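Local coordinates for ferritin like protein (Caulobacter vibrioides, PDB 3HL1) that is of unknown function but belongs to the ferritin-like family and probably binds metal, at residues I26-T31 / N116-I121; I47-Y52 / F234-F239. One frame throughout, in Å; residues are numbered along the deposited sequence. Where two conformers were deposited one is given.

Interaction 1: I26-T31 / N116-I121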
loop_
_atom_site.group_PDB
_atom_site.type_symbol
_atom_site.label_atom_id
_atom_site.label_comp_id
_atom_site.label_asym_id
_atom_site.label_seq_id
_atom_site.Cartn_x
_atom_site.Cartn_y
_atom_site.Cartn_z
ATOM N N ILE A 26 4.151 0.053 -0.738
ATOM C CA ILE A 26 5.141 0.584 0.183
ATOM C C ILE A 26 6.578 0.486 -0.372
ATOM O O ILE A 26 7.260 1.520 -0.476
ATOM C CB ILE A 26 4.948 -0.005 1.626
ATOM C CG1 ILE A 26 3.592 0.533 2.164
ATOM C CG2 ILE A 26 6.129 0.364 2.536
ATOM C CD1 ILE A 26 3.047 -0.151 3.358
ATOM N N PRO A 27 7.065 -0.744 -0.711
ATOM C CA PRO A 27 8.360 -0.791 -1.389
ATOM C C PRO A 27 8.438 -0.017 -2.695
ATOM O O PRO A 27 9.482 0.565 -2.977
ATOM C CB PRO A 27 8.633 -2.302 -1.566
ATOM C CG PRO A 27 7.820 -2.957 -0.508
ATOM C CD PRO A 27 6.557 -2.113 -0.462
ATOM N N TYR A 28 7.331 0.047 -3.466
ATOM C CA TYR A 28 7.282 0.835 -4.677
ATOM C C TYR A 28 7.584 2.320 -4.401
ATOM O O TYR A 28 8.451 2.860 -5.036
ATOM C CB TYR A 28 5.932 0.677 -5.426
ATOM C CG TYR A 28 6.017 1.027 -6.895
ATOM C CD1 TYR A 28 5.862 2.355 -7.319
ATOM C CD2 TYR A 28 6.302 0.042 -7.868
ATOM C CE1 TYR A 28 5.969 2.693 -8.674
ATOM C CE2 TYR A 28 6.411 0.375 -9.230
ATOM C CZ TYR A 28 6.234 1.695 -9.607
ATOM O OH TYR A 28 6.386 2.029 -10.878
ATOM N N TYR A 29 6.826 2.946 -3.522
ATOM C CA TYR A 29 6.965 4.322 -3.163
ATOM C C TYR A 29 8.292 4.580 -2.461
ATOM O O TYR A 29 8.886 5.617 -2.650
ATOM C CB TYR A 29 5.832 4.773 -2.239
ATOM C CG TYR A 29 4.437 4.855 -2.836
ATOM C CD1 TYR A 29 4.133 4.328 -4.107
ATOM C CD2 TYR A 29 3.366 5.254 -2.027
ATOM C CE1 TYR A 29 2.841 4.364 -4.608
ATOM C CE2 TYR A 29 2.050 5.218 -2.503
ATOM C CZ TYR A 29 1.789 4.797 -3.787
ATOM O OH TYR A 29 0.463 4.756 -4.244
ATOM N N LEU A 30 8.715 3.677 -1.585
ATOM C CA LEU A 30 9.968 3.846 -0.859
ATOM C C LEU A 30 11.158 3.864 -1.803
ATOM O O LEU A 30 12.109 4.664 -1.632
ATOM C CB LEU A 30 10.174 2.734 0.186
ATOM C CG LEU A 30 9.391 2.849 1.510
ATOM C CD1 LEU A 30 9.519 1.520 2.338
ATOM C CD2 LEU A 30 9.796 4.143 2.306
ATOM N N THR A 31 11.123 2.969 -2.784
ATOM C CA THR A 31 12.165 2.862 -3.819
ATOM C C THR A 31 12.287 4.170 -4.601
ATOM O O THR A 31 13.398 4.672 -4.751
ATOM C CB THR A 31 11.939 1.639 -4.723
ATOM O OG1 THR A 31 11.944 0.480 -3.879
ATOM C CG2 THR A 31 13.076 1.540 -5.790
ATOM N N ASN A 116 4.068 7.996 -13.294
ATOM C CA ASN A 116 2.830 7.552 -13.956
ATOM C C ASN A 116 2.122 6.380 -13.241
ATOM O O ASN A 116 0.869 6.413 -13.056
ATOM C CB ASN A 116 3.074 7.145 -15.429
ATOM C CG ASN A 116 3.180 8.331 -16.356
ATOM O OD1 ASN A 116 2.675 9.429 -16.062
ATOM N ND2 ASN A 116 3.864 8.130 -17.483
ATOM N N THR A 117 2.903 5.363 -12.885
ATOM C CA THR A 117 2.429 4.197 -12.120
ATOM C C THR A 117 1.805 4.603 -10.776
ATOM O O THR A 117 0.776 4.079 -10.404
ATOM C CB THR A 117 3.558 3.200 -11.915
ATOM O OG1 THR A 117 4.182 2.938 -13.177
ATOM C CG2 THR A 117 3.021 1.874 -11.285
HETATM N N MSE A 118 2.456 5.530 -10.054
HETATM C CA MSE A 118 1.924 6.077 -8.790
HETATM C C MSE A 118 0.570 6.779 -8.964
HETATM O O MSE A 118 -0.350 6.559 -8.159
HETATM C CB MSE A 118 2.974 6.969 -8.135
HETATM C CG MSE A 118 4.145 6.138 -7.721
HETATM SE SE MSE A 118 5.610 7.213 -7.076
HETATM C CE MSE A 118 4.989 7.604 -5.546
ATOM N N CYS A 119 0.416 7.485 -10.086
ATOM C CA CYS A 119 -0.855 8.132 -10.456
ATOM C C CYS A 119 -1.929 7.086 -10.752
ATOM O O CYS A 119 -3.072 7.199 -10.295
ATOM C CB CYS A 119 -0.698 9.064 -11.662
ATOM S SG CYS A 119 0.230 10.585 -11.327
ATOM N N LEU A 120 -1.548 6.043 -11.467
ATOM C CA LEU A 120 -2.435 4.914 -11.770
ATOM C C LEU A 120 -2.905 4.176 -10.518
ATOM O O LEU A 120 -4.091 3.888 -10.369
ATOM C CB LEU A 120 -1.697 3.942 -12.687
ATOM C CG LEU A 120 -1.652 4.306 -14.160
ATOM C CD1 LEU A 120 -0.612 3.471 -14.854
ATOM C CD2 LEU A 120 -3.015 4.074 -14.767
ATOM N N ILE A 121 -1.992 3.891 -9.618
ATOM C CA ILE A 121 -2.343 3.167 -8.374
ATOM C C ILE A 121 -3.418 3.917 -7.611
ATOM O O ILE A 121 -4.328 3.304 -7.084
ATOM C CB ILE A 121 -1.120 2.972 -7.476
ATOM C CG1 ILE A 121 -0.194 1.912 -8.040
ATOM C CG2 ILE A 121 -1.514 2.548 -6.062
ATOM C CD1 ILE A 121 1.265 2.138 -7.550
#

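Interaction 2: I47-Y52 / F234-F239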
loop_
_atom_site.group_PDB
_atom_site.type_symbol
_atom_site.label_atom_id
_atom_site.label_comp_id
_atom_site.label_asym_id
_atom_site.label_seq_id
_atom_site.Cartn_x
_atom_site.Cartn_y
_atom_site.Cartn_z
ATOM N N ILE A 47 6.104 12.381 -1.298
ATOM C CA ILE A 47 6.141 10.912 -1.312
ATOM C C ILE A 47 6.307 10.275 0.077
ATOM O O ILE A 47 5.668 9.261 0.407
ATOM C CB ILE A 47 7.208 10.390 -2.302
ATOM C CG1 ILE A 47 6.787 10.760 -3.720
ATOM C CG2 ILE A 47 7.361 8.834 -2.204
ATOM C CD1 ILE A 47 7.888 10.508 -4.824
ATOM N N GLN A 48 7.189 10.856 0.875
ATOM C CA GLN A 48 7.404 10.419 2.226
ATOM C C GLN A 48 6.113 10.408 3.034
ATOM O O GLN A 48 5.791 9.410 3.673
ATOM C CB GLN A 48 8.444 11.316 2.868
ATOM C CG GLN A 48 8.840 10.908 4.238
ATOM C CD GLN A 48 9.843 11.884 4.803
ATOM O OE1 GLN A 48 10.930 11.496 5.172
ATOM N NE2 GLN A 48 9.511 13.162 4.779
ATOM N N ALA A 49 5.338 11.478 2.977
ATOM C CA ALA A 49 4.102 11.550 3.731
ATOM C C ALA A 49 3.141 10.461 3.227
ATOM O O ALA A 49 2.486 9.776 4.029
ATOM C CB ALA A 49 3.472 12.970 3.647
ATOM N N ALA A 50 3.115 10.249 1.906
ATOM C CA ALA A 50 2.262 9.223 1.297
ATOM C C ALA A 50 2.608 7.813 1.744
ATOM O O ALA A 50 1.722 6.997 2.013
ATOM C CB ALA A 50 2.311 9.284 -0.278
ATOM N N VAL A 51 3.890 7.522 1.826
ATOM C CA VAL A 51 4.419 6.226 2.291
ATOM C C VAL A 51 3.935 5.924 3.709
ATOM O O VAL A 51 3.478 4.826 4.047
ATOM C CB VAL A 51 5.962 6.204 2.368
ATOM C CG1 VAL A 51 6.444 5.010 3.248
ATOM C CG2 VAL A 51 6.559 6.127 0.994
ATOM N N TYR A 52 4.048 6.925 4.568
ATOM C CA TYR A 52 3.607 6.819 5.940
ATOM C C TYR A 52 2.106 6.563 6.002
ATOM O O TYR A 52 1.661 5.787 6.820
ATOM C CB TYR A 52 3.948 8.092 6.743
ATOM C CG TYR A 52 5.451 8.346 6.947
ATOM C CD1 TYR A 52 6.414 7.349 6.703
ATOM C CD2 TYR A 52 5.905 9.581 7.406
ATOM C CE1 TYR A 52 7.781 7.584 6.892
ATOM C CE2 TYR A 52 7.279 9.825 7.625
ATOM C CZ TYR A 52 8.200 8.819 7.371
ATOM O OH TYR A 52 9.539 9.069 7.579
ATOM N N PHE A 234 -3.455 10.776 -5.062
ATOM C CA PHE A 234 -3.604 10.963 -6.504
ATOM C C PHE A 234 -3.189 12.380 -6.885
ATOM O O PHE A 234 -2.317 12.583 -7.739
ATOM C CB PHE A 234 -5.027 10.701 -6.985
ATOM C CG PHE A 234 -5.160 10.855 -8.462
ATOM C CD1 PHE A 234 -4.529 9.950 -9.323
ATOM C CD2 PHE A 234 -5.846 11.916 -9.015
ATOM C CE1 PHE A 234 -4.603 10.092 -10.689
ATOM C CE2 PHE A 234 -5.923 12.044 -10.381
ATOM C CZ PHE A 234 -5.298 11.132 -11.220
ATOM N N GLN A 235 -3.794 13.361 -6.229
ATOM C CA GLN A 235 -3.489 14.757 -6.530
ATOM C C GLN A 235 -1.993 15.072 -6.332
ATOM O O GLN A 235 -1.360 15.660 -7.204
ATOM C CB GLN A 235 -4.403 15.651 -5.701
ATOM C CG GLN A 235 -5.830 15.782 -6.299
ATOM C CD GLN A 235 -6.887 14.815 -5.699
ATOM O OE1 GLN A 235 -6.678 13.596 -5.598
ATOM N NE2 GLN A 235 -8.049 15.377 -5.333
ATOM N N ARG A 236 -1.428 14.644 -5.213
ATOM C CA ARG A 236 0.011 14.790 -4.940
ATOM C C ARG A 236 0.885 14.304 -6.091
ATOM O O ARG A 236 1.822 14.983 -6.513
ATOM C CB ARG A 236 0.419 13.914 -3.737
ATOM C CG ARG A 236 -0.003 14.371 -2.374
ATOM C CD ARG A 236 0.449 13.283 -1.398
ATOM N NE ARG A 236 -0.182 13.412 -0.096
ATOM C CZ ARG A 236 0.418 13.856 0.998
ATOM N NH1 ARG A 236 1.700 14.210 0.993
ATOM N NH2 ARG A 236 -0.282 13.934 2.120
ATOM N N PHE A 237 0.593 13.084 -6.555
ATOM C CA PHE A 237 1.383 12.412 -7.581
ATOM C C PHE A 237 1.168 13.019 -8.952
ATOM O O PHE A 237 2.107 13.131 -9.707
ATOM C CB PHE A 237 1.131 10.882 -7.595
ATOM C CG PHE A 237 1.449 10.178 -6.252
ATOM C CD1 PHE A 237 2.363 10.717 -5.344
ATOM C CD2 PHE A 237 0.827 8.954 -5.919
ATOM C CE1 PHE A 237 2.637 10.070 -4.136
ATOM C CE2 PHE A 237 1.088 8.327 -4.720
ATOM C CZ PHE A 237 1.998 8.866 -3.829
ATOM N N ASP A 238 -0.060 13.434 -9.252
ATOM C CA ASP A 238 -0.336 14.154 -10.495
ATOM C C ASP A 238 0.413 15.496 -10.505
ATOM O O ASP A 238 0.915 15.932 -11.524
ATOM C CB ASP A 238 -1.839 14.323 -10.663
ATOM C CG ASP A 238 -2.221 14.870 -12.032
ATOM O OD1 ASP A 238 -1.786 14.304 -13.064
ATOM O OD2 ASP A 238 -2.953 15.878 -12.049
ATOM N N PHE A 239 0.519 16.131 -9.347
ATOM C CA PHE A 239 1.313 17.345 -9.204
ATOM C C PHE A 239 2.767 17.112 -9.604
ATOM O O PHE A 239 3.328 17.860 -10.401
ATOM C CB PHE A 239 1.231 17.855 -7.771
ATOM C CG PHE A 239 2.109 19.039 -7.503
ATOM C CD1 PHE A 239 1.650 20.340 -7.769
ATOM C CD2 PHE A 239 3.374 18.870 -6.959
ATOM C CE1 PHE A 239 2.464 21.464 -7.516
ATOM C CE2 PHE A 239 4.194 19.981 -6.709
ATOM C CZ PHE A 239 3.722 21.285 -6.980
#

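Interaction 1: I26-T31 / N116-I121
Met118, deposited as selenomethionine, meets two tyrosine rings at once. Its methyl CE lies over one face of the Tyr29 ring, 4.0 Å from the ring centroid and 27° off the normal. This is a CH-pi contact. SE sits obliquely to the same ring, 5.1 Å from its centroid, which makes the pair a Met-aromatic contact. The bend at chi3 (76°) turns CE back over the ring. Further up the same side chain, Met118 CG reaches the edge of the Tyr28 ring, 4.0 Å from Tyr28 CE1. The Tyr29 and Ile121 side chains approach each other head-on from their two helices. Ile121 CD1 lies at the ring edge, near its plane, and Ile121 CG2 is 3.5 Å from Tyr29 OH. The phenol end of Tyr28 crosses Thr117 at about a right angle, with Tyr28 OH 3.2 Å from Thr117 CB.

The two helices, 8-35 and 112-121, belong to the helical ferritin-like fold. Their local axes come within 11.4 Å and run roughly antiparallel, at 145°. The tyrosines and Met118 bridge the gap.

The hydroxyls of this contact are bonded outside the two segments. Tyr28 OH bonds to Ser104 O, and Tyr29 OH to Glu122 OE2. Thr117 OG1 bonds to Thr113 O and Ser104 N. The Tyr29 side chain also touches Val51 and Glu54 of helix 42-67.

Interaction 2: I47-Y52 / F234-F239
Phe237 has its CG anti to the carbonyl carbon (chi1 -59°), which carries the ring toward helix 42-67 although its CB points along the flank of the interface. Arg236 has the same first torsion (-73°), and its chain then runs extended from CG to NE. That places the guanidinium beside Ala49. The two neighbours therefore reach across side by side, one aromatic and one charged.

Phe237 meets Ala50 with its far end: Phe237 CZ is 3.6 Å from Ala50 CB. The methyl lies obliquely to the ring. Ile47 adds a looser contact, with Ile47 CG1 4.2 Å from Phe237 CE1, again oblique. At the partly exposed side of the interface, Arg236 NH1 is 3.4 Å from Ala49 CB. The guanidinium lies against this methyl, and the Ala50 backbone N is 4.3 Å from Arg236 NH1.

The segments are antiparallel neighbours in the helical ferritin-like fold. Their local axes approach to 10.7 Å at 152°. The small alanines of helix 42-67 present a low surface to the large side chains of helix 233-242.

Partners outside the segments surround both side chains. Arg236 NE bonds to Trp231 O, just before its own helix, and Arg236 NH1 makes a weak bond to Leu46 O on the facing helix. The Phe237 ring meets the Tyr29 ring edge-to-face, and its side chain also touches Met118 and Cys119 of helix 112-121.

From the N terminus the chain passes through helix 8-35, then helix 42-67, helix 112-121 and, much later, helix 233-242. Interaction 1 closes a loop of 84 residues from the first of these helices to the third. Interaction 2 closes one of 181 residues from the second to the fourth. The loops cross, because the four segments alternate along the chain. The centres of the two interactions lie about 9 Å apart, and they touch directly. Cys119 O is 3.3 Å from Phe234 CD1, and Cys119 SG packs on the backbone of Phe237 and Asp238. Together the two interactions tie four helices of the ferritin-like fold into one buried region.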